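Local coordinates for protein cytosolic IMP-GMP specific 5'-nucleotidase (Legionella pneumophila subsp. pneumophila, PDB 4OHF) that probably hydrolyses selected purine nucleoside 5'-monophosphates, IMP and GMP above all, with the help of a magnesium ion, at residues G21-M24 / D25-I29; L219-Y222 / A223-F227; Y430-K433 / L434-L438. All coordinates share one frame; numbering follows the deposited sequence.

How the interactions relate
Interaction 1 holds the metal-binding turn, and the other two each pack against it. Its centre lies about 13 Å from that of interaction 2 and about 11 Å from that of interaction 3. L219 CD2 packs against I29 CD1 at 3.4 Å, and L219 also borders D25, so helix 213-224 backs the turn directly. From 434-438, L434 CD2 reaches L28 CA at 3.7 Å. The side chain of L434 is still about 10 Å from the magnesium ion, so interaction 3 borders the turn but lies outside the coordination shell. Interactions 2 and 3 do not touch each other, their nearest atoms being about 8 Å apart.

Interaction 1: residues G21-M24 / D25-I29. With MG (magnesium ion), chain J; PO4 (phosphate ion), chain H.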
ATOM      1  N   GLY B  21      -8.798 -12.744 -29.947  1.00 40.09           N
ATOM      2  CA  GLY B  21      -7.466 -12.171 -29.986  1.00 40.52           C
ATOM      3  C   GLY B  21      -6.438 -13.231 -29.655  1.00 39.67           C
ATOM      4  O   GLY B  21      -6.522 -13.886 -28.614  1.00 37.07           O
ATOM      5  N   LEU B  22      -5.466 -13.402 -30.544  1.00 38.67           N
ATOM      6  CA  LEU B  22      -4.438 -14.412 -30.336  1.00 38.46           C
ATOM      7  C   LEU B  22      -3.056 -13.856 -30.080  1.00 38.27           C
ATOM      8  O   LEU B  22      -2.578 -12.986 -30.801  1.00 40.16           O
ATOM      9  CB  LEU B  22      -4.348 -15.354 -31.544  1.00 36.37           C
ATOM     10  CG  LEU B  22      -5.601 -16.131 -31.958  1.00 38.00           C
ATOM     11  CD1 LEU B  22      -5.343 -16.868 -33.281  1.00 34.20           C
ATOM     12  CD2 LEU B  22      -5.987 -17.101 -30.854  1.00 33.93           C
ATOM     13  N   ASP B  23      -2.426 -14.384 -29.041  1.00 38.75           N
ATOM     14  CA  ASP B  23      -1.057 -14.057 -28.675  1.00 38.37           C
ATOM     15  C   ASP B  23      -0.273 -14.783 -29.775  1.00 37.46           C
ATOM     16  O   ASP B  23      -0.665 -15.866 -30.179  1.00 37.76           O
ATOM     17  CB  ASP B  23      -0.789 -14.661 -27.292  1.00 42.42           C
ATOM     18  CG  ASP B  23       0.680 -14.730 -26.937  1.00 44.09           C
ATOM     19  OD1 ASP B  23       1.445 -15.435 -27.621  1.00 46.85           O
ATOM     20  OD2 ASP B  23       1.068 -14.086 -25.946  1.00 47.02           O
ATOM     21  N   MET B  24       0.812 -14.208 -30.278  1.00 37.65           N
ATOM     22  CA  MET B  24       1.559 -14.882 -31.344  1.00 36.97           C
ATOM     23  C   MET B  24       2.618 -15.894 -30.893  1.00 37.11           C
ATOM     24  O   MET B  24       2.459 -17.098 -31.104  1.00 38.42           O
ATOM     25  CB  MET B  24       2.215 -13.866 -32.281  1.00 34.42           C
ATOM     26  CG  MET B  24       3.063 -14.519 -33.345  1.00 36.41           C
ATOM     27  SD  MET B  24       3.872 -13.377 -34.509  1.00 42.97           S
ATOM     28  CE  MET B  24       5.199 -12.733 -33.515  1.00 39.51           C
ATOM     29  N   ASP B  25       3.699 -15.420 -30.288  1.00 36.79           N
ATOM     30  CA  ASP B  25       4.758 -16.320 -29.857  1.00 38.29           C
ATOM     31  C   ASP B  25       4.336 -17.254 -28.728  1.00 38.05           C
ATOM     32  O   ASP B  25       4.097 -16.819 -27.611  1.00 39.33           O
ATOM     33  CB  ASP B  25       5.999 -15.515 -29.457  1.00 41.27           C
ATOM     34  CG  ASP B  25       6.626 -14.780 -30.640  1.00 43.82           C
ATOM     35  OD1 ASP B  25       7.076 -15.439 -31.604  1.00 45.26           O
ATOM     36  OD2 ASP B  25       6.662 -13.535 -30.611  1.00 45.35           O
ATOM     37  N   HIS B  26       4.231 -18.540 -29.055  1.00 37.14           N
ATOM     38  CA  HIS B  26       3.848 -19.625 -28.140  1.00 36.12           C
ATOM     39  C   HIS B  26       2.355 -19.924 -28.065  1.00 36.92           C
ATOM     40  O   HIS B  26       1.959 -20.891 -27.414  1.00 37.76           O
ATOM     41  CB  HIS B  26       4.402 -19.409 -26.728  1.00 34.89           C
ATOM     42  CG  HIS B  26       5.892 -19.294 -26.680  1.00 38.06           C
ATOM     43  ND1 HIS B  26       6.547 -18.081 -26.605  1.00 40.03           N
ATOM     44  CD2 HIS B  26       6.862 -20.237 -26.754  1.00 39.93           C
ATOM     45  CE1 HIS B  26       7.852 -18.281 -26.639  1.00 38.39           C
ATOM     46  NE2 HIS B  26       8.071 -19.580 -26.728  1.00 38.15           N
ATOM     47  N   THR B  27       1.519 -19.112 -28.711  1.00 35.49           N
ATOM     48  CA  THR B  27       0.092 -19.411 -28.707  1.00 35.05           C
ATOM     49  C   THR B  27      -0.275 -19.780 -30.137  1.00 36.05           C
ATOM     50  O   THR B  27      -0.465 -20.957 -30.439  1.00 36.61           O
ATOM     51  CB  THR B  27      -0.767 -18.221 -28.207  1.00 34.88           C
ATOM     52  OG1 THR B  27      -0.447 -17.945 -26.842  1.00 29.69           O
ATOM     53  CG2 THR B  27      -2.252 -18.556 -28.294  1.00 29.99           C
ATOM     54  N   LEU B  28      -0.350 -18.786 -31.019  1.00 37.20           N
ATOM     55  CA  LEU B  28      -0.677 -19.025 -32.429  1.00 38.56           C
ATOM     56  C   LEU B  28       0.443 -19.761 -33.145  1.00 40.37           C
ATOM     57  O   LEU B  28       0.185 -20.618 -33.986  1.00 40.71           O
ATOM     58  CB  LEU B  28      -0.934 -17.710 -33.163  1.00 37.52           C
ATOM     59  CG  LEU B  28      -1.063 -17.774 -34.687  1.00 37.49           C
ATOM     60  CD1 LEU B  28      -2.214 -18.690 -35.111  1.00 37.28           C
ATOM     61  CD2 LEU B  28      -1.290 -16.367 -35.201  1.00 38.31           C
ATOM     62  N   ILE B  29       1.684 -19.401 -32.833  1.00 40.30           N
ATOM     63  CA  ILE B  29       2.840 -20.041 -33.443  1.00 41.16           C
ATOM     64  C   ILE B  29       3.577 -20.882 -32.403  1.00 41.62           C
ATOM     65  O   ILE B  29       4.056 -20.368 -31.398  1.00 41.31           O
ATOM     66  CB  ILE B  29       3.773 -18.981 -34.035  1.00 41.68           C
ATOM     67  CG1 ILE B  29       3.079 -18.340 -35.237  1.00 43.34           C
ATOM     68  CG2 ILE B  29       5.100 -19.598 -34.442  1.00 40.13           C
ATOM     69  CD1 ILE B  29       3.845 -17.189 -35.858  1.00 46.37           C
TER
HETATM   70 MG    MG J 503       3.088 -15.602 -26.167  1.00 44.78          MG
HETATM   71  P   PO4 H 501       3.895 -12.595 -28.005  1.00 42.93           P
HETATM   72  O1  PO4 H 501       5.307 -12.142 -28.124  1.00 41.46           O
HETATM   73  O2  PO4 H 501       3.826 -13.826 -27.191  1.00 42.08           O
HETATM   74  O3  PO4 H 501       3.348 -12.872 -29.362  1.00 38.19           O
HETATM   75  O4  PO4 H 501       3.095 -11.537 -27.339  1.00 45.64           O
HETATM   76  O   HOH W   1       4.435 -14.687 -24.870  1.00 61.37           O
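The carbonyl oxygen M24 O takes two backbone N-H groups from the turn that follows it. I29 N binds at 3.0 Å, nearly straight (167° at the hydrogen), while T27 N comes from above the carbonyl plane at 3.3 Å. L28 N closes a further bond on D23 O; this one and that from I29 N make the wide, pi-type turn at 25-28, beyond strand 19-22. D23, at the N-cap position, turns its carboxylate to the metal: with CG anti to the backbone N (chi1 164°), both oxygens bind the magnesium ion, D23 OD1 at 2.2 Å and OD2 at 2.5 Å. D25 contributes its main chain instead, D25 O lying 2.1 Å from the magnesium; D303, a phosphate oxygen and a water complete the shell. The side chain of D25 leaves the metal to hydrogen-bond Y31 and S211. Phosphate O3 receives D25 N at 2.7 Å and, more weakly, M24 N; T209, N210 and K247 hold the same ion from outside the turn. T27 OG1 stands beside D23 but bonds to D303, a second-shell link that can orient this metal ligand. Among the apolar groups M24 and I29 run side by side, M24 CG 3.7 Å from I29 CD1, and L22 meets L28 nearly perpendicularly. The sequence DMDHT fits the first sequence motif of the HAD phosphatases, in which the first aspartate attacks the phosphorus and the second probably serves as general acid and base. The phosphate, probably from the crystallisation liquor, marks where a substrate's phosphoryl group would sit; the magnesium and the two N-H groups would steady its negative charge beside D23, consistent with a nucleotidase active site.

Interaction 2: residues L219-Y222 / A223-F227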
ATOM      1  N   LEU B 219       7.752 -14.540 -39.239  1.00 53.45           N
ATOM      2  CA  LEU B 219       7.279 -15.729 -38.554  1.00 53.56           C
ATOM      3  C   LEU B 219       5.881 -16.192 -38.977  1.00 52.82           C
ATOM      4  O   LEU B 219       5.638 -17.390 -39.137  1.00 51.01           O
ATOM      5  CB  LEU B 219       7.306 -15.490 -37.049  1.00 54.99           C
ATOM      6  CG  LEU B 219       7.386 -16.763 -36.208  1.00 56.87           C
ATOM      7  CD1 LEU B 219       8.807 -17.304 -36.244  1.00 56.61           C
ATOM      8  CD2 LEU B 219       6.985 -16.452 -34.778  1.00 60.63           C
ATOM      9  N   LEU B 220       4.957 -15.254 -39.152  1.00 51.77           N
ATOM     10  CA  LEU B 220       3.607 -15.621 -39.551  1.00 52.26           C
ATOM     11  C   LEU B 220       3.630 -16.256 -40.924  1.00 53.36           C
ATOM     12  O   LEU B 220       2.950 -17.251 -41.170  1.00 54.25           O
ATOM     13  CB  LEU B 220       2.688 -14.399 -39.553  1.00 51.95           C
ATOM     14  CG  LEU B 220       2.247 -13.913 -38.169  1.00 51.56           C
ATOM     15  CD1 LEU B 220       1.457 -12.623 -38.289  1.00 51.51           C
ATOM     16  CD2 LEU B 220       1.410 -14.981 -37.507  1.00 49.90           C
ATOM     17  N   ASP B 221       4.420 -15.674 -41.814  1.00 54.36           N
ATOM     18  CA  ASP B 221       4.578 -16.180 -43.170  1.00 53.65           C
ATOM     19  C   ASP B 221       5.182 -17.581 -43.109  1.00 51.77           C
ATOM     20  O   ASP B 221       4.613 -18.521 -43.641  1.00 52.04           O
ATOM     21  CB  ASP B 221       5.504 -15.248 -43.946  1.00 58.07           C
ATOM     22  CG  ASP B 221       5.470 -15.487 -45.444  1.00 60.23           C
ATOM     23  OD1 ASP B 221       6.201 -14.778 -46.160  1.00 61.12           O
ATOM     24  OD2 ASP B 221       4.719 -16.366 -45.909  1.00 62.93           O
ATOM     25  N   TYR B 222       6.328 -17.714 -42.443  1.00 50.17           N
ATOM     26  CA  TYR B 222       7.003 -19.001 -42.319  1.00 49.67           C
ATOM     27  C   TYR B 222       6.112 -20.124 -41.777  1.00 50.60           C
ATOM     28  O   TYR B 222       6.144 -21.251 -42.285  1.00 52.28           O
ATOM     29  CB  TYR B 222       8.245 -18.869 -41.417  1.00 48.01           C
ATOM     30  CG  TYR B 222       8.952 -20.185 -41.138  1.00 47.66           C
ATOM     31  CD1 TYR B 222       9.874 -20.717 -42.044  1.00 47.19           C
ATOM     32  CD2 TYR B 222       8.666 -20.917 -39.992  1.00 46.81           C
ATOM     33  CE1 TYR B 222      10.492 -21.953 -41.810  1.00 47.00           C
ATOM     34  CE2 TYR B 222       9.273 -22.145 -39.748  1.00 47.92           C
ATOM     35  CZ  TYR B 222      10.186 -22.663 -40.661  1.00 49.90           C
ATOM     36  OH  TYR B 222      10.775 -23.894 -40.424  1.00 49.26           O
ATOM     37  N   ALA B 223       5.312 -19.822 -40.758  1.00 50.22           N
ATOM     38  CA  ALA B 223       4.475 -20.843 -40.132  1.00 50.92           C
ATOM     39  C   ALA B 223       3.039 -21.040 -40.620  1.00 50.34           C
ATOM     40  O   ALA B 223       2.419 -22.051 -40.296  1.00 51.10           O
ATOM     41  CB  ALA B 223       4.474 -20.633 -38.621  1.00 48.81           C
ATOM     42  N   LEU B 224       2.499 -20.106 -41.391  1.00 49.73           N
ATOM     43  CA  LEU B 224       1.127 -20.264 -41.859  1.00 49.84           C
ATOM     44  C   LEU B 224       0.983 -20.461 -43.370  1.00 51.52           C
ATOM     45  O   LEU B 224       0.223 -21.313 -43.834  1.00 52.32           O
ATOM     46  CB  LEU B 224       0.286 -19.062 -41.424  1.00 47.26           C
ATOM     47  CG  LEU B 224       0.278 -18.750 -39.929  1.00 46.79           C
ATOM     48  CD1 LEU B 224      -0.541 -17.518 -39.676  1.00 44.40           C
ATOM     49  CD2 LEU B 224      -0.279 -19.930 -39.155  1.00 45.71           C
ATOM     50  N   SER B 225       1.711 -19.666 -44.139  1.00 52.53           N
ATOM     51  CA  SER B 225       1.639 -19.736 -45.591  1.00 53.73           C
ATOM     52  C   SER B 225       1.680 -21.149 -46.155  1.00 54.69           C
ATOM     53  O   SER B 225       0.840 -21.519 -46.975  1.00 55.46           O
ATOM     54  CB  SER B 225       2.762 -18.894 -46.208  1.00 53.57           C
ATOM     55  OG  SER B 225       2.554 -17.509 -45.962  1.00 52.20           O
ATOM     56  N   PRO B 226       2.645 -21.970 -45.713  1.00 55.50           N
ATOM     57  CA  PRO B 226       2.740 -23.341 -46.222  1.00 56.36           C
ATOM     58  C   PRO B 226       1.418 -24.112 -46.318  1.00 56.39           C
ATOM     59  O   PRO B 226       1.342 -25.098 -47.035  1.00 56.78           O
ATOM     60  CB  PRO B 226       3.728 -23.993 -45.254  1.00 55.79           C
ATOM     61  CG  PRO B 226       4.627 -22.881 -44.914  1.00 55.35           C
ATOM     62  CD  PRO B 226       3.661 -21.734 -44.674  1.00 55.29           C
ATOM     63  N   PHE B 227       0.382 -23.660 -45.620  1.00 58.11           N
ATOM     64  CA  PHE B 227      -0.905 -24.364 -45.628  1.00 59.45           C
ATOM     65  C   PHE B 227      -2.057 -23.555 -46.212  1.00 60.43           C
ATOM     66  O   PHE B 227      -3.229 -23.869 -45.984  1.00 60.04           O
ATOM     67  CB  PHE B 227      -1.277 -24.780 -44.204  1.00 58.57           C
ATOM     68  CG  PHE B 227      -0.143 -25.370 -43.438  1.00 58.13           C
ATOM     69  CD1 PHE B 227       0.328 -26.640 -43.736  1.00 56.65           C
ATOM     70  CD2 PHE B 227       0.472 -24.641 -42.421  1.00 58.32           C
ATOM     71  CE1 PHE B 227       1.395 -27.183 -43.033  1.00 58.24           C
ATOM     72  CE2 PHE B 227       1.541 -25.174 -41.712  1.00 58.66           C
ATOM     73  CZ  PHE B 227       2.003 -26.450 -42.020  1.00 58.61           C
TER
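A223 N meets the Y222 ring obliquely, 3.6 Å from Y222 CD2, and the ring also meets R187 in a cation-pi contact. Farther on, the F227 ring carries P226 CB over the centre of one face, 4.2 Å above the plane. The last turn of helix 213-224 runs out here. A223 N still bonds to L219 O at 2.9 Å, and L224 N to L220 O at the same length, though less straight (135° at the hydrogen). S225 N reaches D221 O at 3.2 Å, after which 225-226 tightens into a 3-10 turn. P226 has no N-H to offer the helix, and its CG instead sits 3.4 Å from Y222 O; that oxygen takes a hydrogen bond from R187. D221 and S225 stand one turn apart and their polar ends meet, D221 OD2 facing S225 OG, but the modelled separation is too short to be trusted. On another side of the helix L220 and L224 lie side by side, L220 CD2 3.9 Å from L224 CD1. This helix is the crossover of the beta-alpha-beta unit between strands 204-208 and 240-243. L220 packs on W234 as well as on M24 and L28 of helix 24-28, L219 and Y222 reach L181, and L224 and F227 rest against V192 of helix 189-200.

Interaction 3: residues Y430-K433 / L434-L438; sequences YMEK and LSDLL
K433 and D436 are nearly perpendicular, the carboxylate of D436 fitting between the backbone and the ammonium end of K433. K433 CG lies between its own backbone N and carbonyl carbon (chi1 60°), which leads the chain past the carboxylate until a bend at chi4 brings NZ to D436 OD2, 3.2 Å away on the syn side. That oxygen is shared with H4. D436 OD1 takes K433 N at 3.1 Å from above the carboxylate plane, and a water 2.8 Å from OD1 bridges it to E432 N. In return D436 N binds K433 O at 2.8 Å, in the first turn of a short, weakly bonded helix at about 434-438. M431 and D436 run antiparallel past one another, M431 CB 3.7 Å from D436 CB. The M431 side chain lies aslant that of L437, M431 SD 3.9 Å from L437 CB. S435 OG sits beside K433 CE but bonds to E188. D436 thus ties the helix start to the 432-433 link. The ammonium of K433, also in a long ion pair with E432, would offset the negative charges of E432 and D436, and probably keeps D436 ionised.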
ATOM      1  N   TYR B 430      -8.739 -23.767 -20.952  1.00 35.17           N
ATOM      2  CA  TYR B 430      -7.344 -23.946 -21.300  1.00 33.46           C
ATOM      3  C   TYR B 430      -7.155 -25.276 -22.021  1.00 34.92           C
ATOM      4  O   TYR B 430      -7.943 -26.195 -21.871  1.00 34.23           O
ATOM      5  CB  TYR B 430      -6.452 -23.849 -20.066  1.00 33.02           C
ATOM      6  CG  TYR B 430      -6.739 -24.840 -18.971  1.00 33.53           C
ATOM      7  CD1 TYR B 430      -7.794 -24.640 -18.095  1.00 33.63           C
ATOM      8  CD2 TYR B 430      -5.925 -25.970 -18.789  1.00 33.37           C
ATOM      9  CE1 TYR B 430      -8.046 -25.527 -17.061  1.00 34.84           C
ATOM     10  CE2 TYR B 430      -6.161 -26.860 -17.760  1.00 33.59           C
ATOM     11  CZ  TYR B 430      -7.227 -26.632 -16.898  1.00 36.42           C
ATOM     12  OH  TYR B 430      -7.495 -27.512 -15.877  1.00 37.04           O
ATOM     13  N   MET B 431      -6.117 -25.354 -22.841  1.00 37.13           N
ATOM     14  CA  MET B 431      -5.849 -26.545 -23.625  1.00 37.98           C
ATOM     15  C   MET B 431      -4.346 -26.621 -23.838  1.00 39.00           C
ATOM     16  O   MET B 431      -3.638 -25.653 -23.598  1.00 40.28           O
ATOM     17  CB  MET B 431      -6.575 -26.445 -24.972  1.00 39.50           C
ATOM     18  CG  MET B 431      -6.331 -25.132 -25.786  1.00 40.48           C
ATOM     19  SD  MET B 431      -7.370 -23.651 -25.385  1.00 42.68           S
ATOM     20  CE  MET B 431      -8.732 -24.410 -24.780  1.00 37.28           C
ATOM     21  N   GLU B 432      -3.844 -27.765 -24.274  1.00 39.51           N
ATOM     22  CA  GLU B 432      -2.416 -27.865 -24.494  1.00 39.48           C
ATOM     23  C   GLU B 432      -1.971 -26.977 -25.651  1.00 39.08           C
ATOM     24  O   GLU B 432      -0.867 -26.440 -25.622  1.00 41.41           O
ATOM     25  CB  GLU B 432      -2.018 -29.306 -24.767  1.00 40.65           C
ATOM     26  CG  GLU B 432      -0.636 -29.435 -25.368  1.00 43.16           C
ATOM     27  CD  GLU B 432      -0.373 -30.826 -25.902  1.00 45.85           C
ATOM     28  OE1 GLU B 432      -1.342 -31.469 -26.367  1.00 49.69           O
ATOM     29  OE2 GLU B 432       0.796 -31.265 -25.872  1.00 45.92           O
ATOM     30  N   LYS B 433      -2.811 -26.830 -26.673  1.00 36.51           N
ATOM     31  CA  LYS B 433      -2.465 -25.983 -27.813  1.00 35.19           C
ATOM     32  C   LYS B 433      -3.698 -25.442 -28.538  1.00 34.35           C
ATOM     33  O   LYS B 433      -4.771 -26.035 -28.510  1.00 33.09           O
ATOM     34  CB  LYS B 433      -1.561 -26.744 -28.801  1.00 36.35           C
ATOM     35  CG  LYS B 433      -2.175 -28.006 -29.390  1.00 35.59           C
ATOM     36  CD  LYS B 433      -1.237 -28.655 -30.386  1.00 38.97           C
ATOM     37  CE  LYS B 433      -1.840 -29.924 -30.944  1.00 37.86           C
ATOM     38  NZ  LYS B 433      -2.240 -30.787 -29.803  1.00 44.58           N
ATOM     39  N   LEU B 434      -3.524 -24.308 -29.194  1.00 34.33           N
ATOM     40  CA  LEU B 434      -4.592 -23.624 -29.907  1.00 35.80           C
ATOM     41  C   LEU B 434      -5.460 -24.465 -30.854  1.00 37.98           C
ATOM     42  O   LEU B 434      -6.690 -24.282 -30.904  1.00 37.93           O
ATOM     43  CB  LEU B 434      -3.988 -22.456 -30.672  1.00 35.58           C
ATOM     44  CG  LEU B 434      -4.928 -21.518 -31.413  1.00 36.80           C
ATOM     45  CD1 LEU B 434      -5.925 -20.840 -30.437  1.00 38.04           C
ATOM     46  CD2 LEU B 434      -4.069 -20.483 -32.100  1.00 35.53           C
ATOM     47  N   SER B 435      -4.849 -25.374 -31.611  1.00 36.91           N
ATOM     48  CA  SER B 435      -5.633 -26.177 -32.540  1.00 37.22           C
ATOM     49  C   SER B 435      -6.610 -27.060 -31.758  1.00 37.36           C
ATOM     50  O   SER B 435      -7.597 -27.550 -32.308  1.00 36.16           O
ATOM     51  CB  SER B 435      -4.718 -27.029 -33.436  1.00 37.11           C
ATOM     52  OG  SER B 435      -4.027 -28.019 -32.695  1.00 36.83           O
ATOM     53  N   ASP B 436      -6.333 -27.272 -30.473  1.00 37.46           N
ATOM     54  CA  ASP B 436      -7.243 -28.065 -29.653  1.00 37.18           C
ATOM     55  C   ASP B 436      -8.558 -27.281 -29.646  1.00 36.62           C
ATOM     56  O   ASP B 436      -9.628 -27.815 -29.926  1.00 37.13           O
ATOM     57  CB  ASP B 436      -6.702 -28.232 -28.223  1.00 36.73           C
ATOM     58  CG  ASP B 436      -5.513 -29.194 -28.149  1.00 40.48           C
ATOM     59  OD1 ASP B 436      -4.818 -29.213 -27.097  1.00 40.48           O
ATOM     60  OD2 ASP B 436      -5.271 -29.930 -29.140  1.00 38.53           O
ATOM     61  N   LEU B 437      -8.474 -25.997 -29.350  1.00 36.70           N
ATOM     62  CA  LEU B 437      -9.669 -25.176 -29.350  1.00 37.74           C
ATOM     63  C   LEU B 437     -10.256 -25.026 -30.756  1.00 38.26           C
ATOM     64  O   LEU B 437     -11.450 -25.255 -30.959  1.00 39.40           O
ATOM     65  CB  LEU B 437      -9.371 -23.792 -28.769  1.00 35.54           C
ATOM     66  CG  LEU B 437     -10.519 -22.787 -28.880  1.00 37.59           C
ATOM     67  CD1 LEU B 437     -11.725 -23.308 -28.119  1.00 38.68           C
ATOM     68  CD2 LEU B 437     -10.078 -21.441 -28.339  1.00 36.37           C
ATOM     69  N   LEU B 438      -9.426 -24.661 -31.730  1.00 38.60           N
ATOM     70  CA  LEU B 438      -9.928 -24.434 -33.084  1.00 40.58           C
ATOM     71  C   LEU B 438     -10.539 -25.654 -33.753  1.00 42.27           C
ATOM     72  O   LEU B 438     -11.146 -25.545 -34.813  1.00 42.99           O
ATOM     73  CB  LEU B 438      -8.825 -23.851 -33.968  1.00 39.55           C
ATOM     74  CG  LEU B 438      -8.205 -22.540 -33.478  1.00 39.58           C
ATOM     75  CD1 LEU B 438      -7.076 -22.141 -34.408  1.00 39.76           C
ATOM     76  CD2 LEU B 438      -9.256 -21.455 -33.420  1.00 40.88           C
TER
HETATM   77  O   HOH W   2      -5.307 -30.225 -24.490  1.00 32.28           O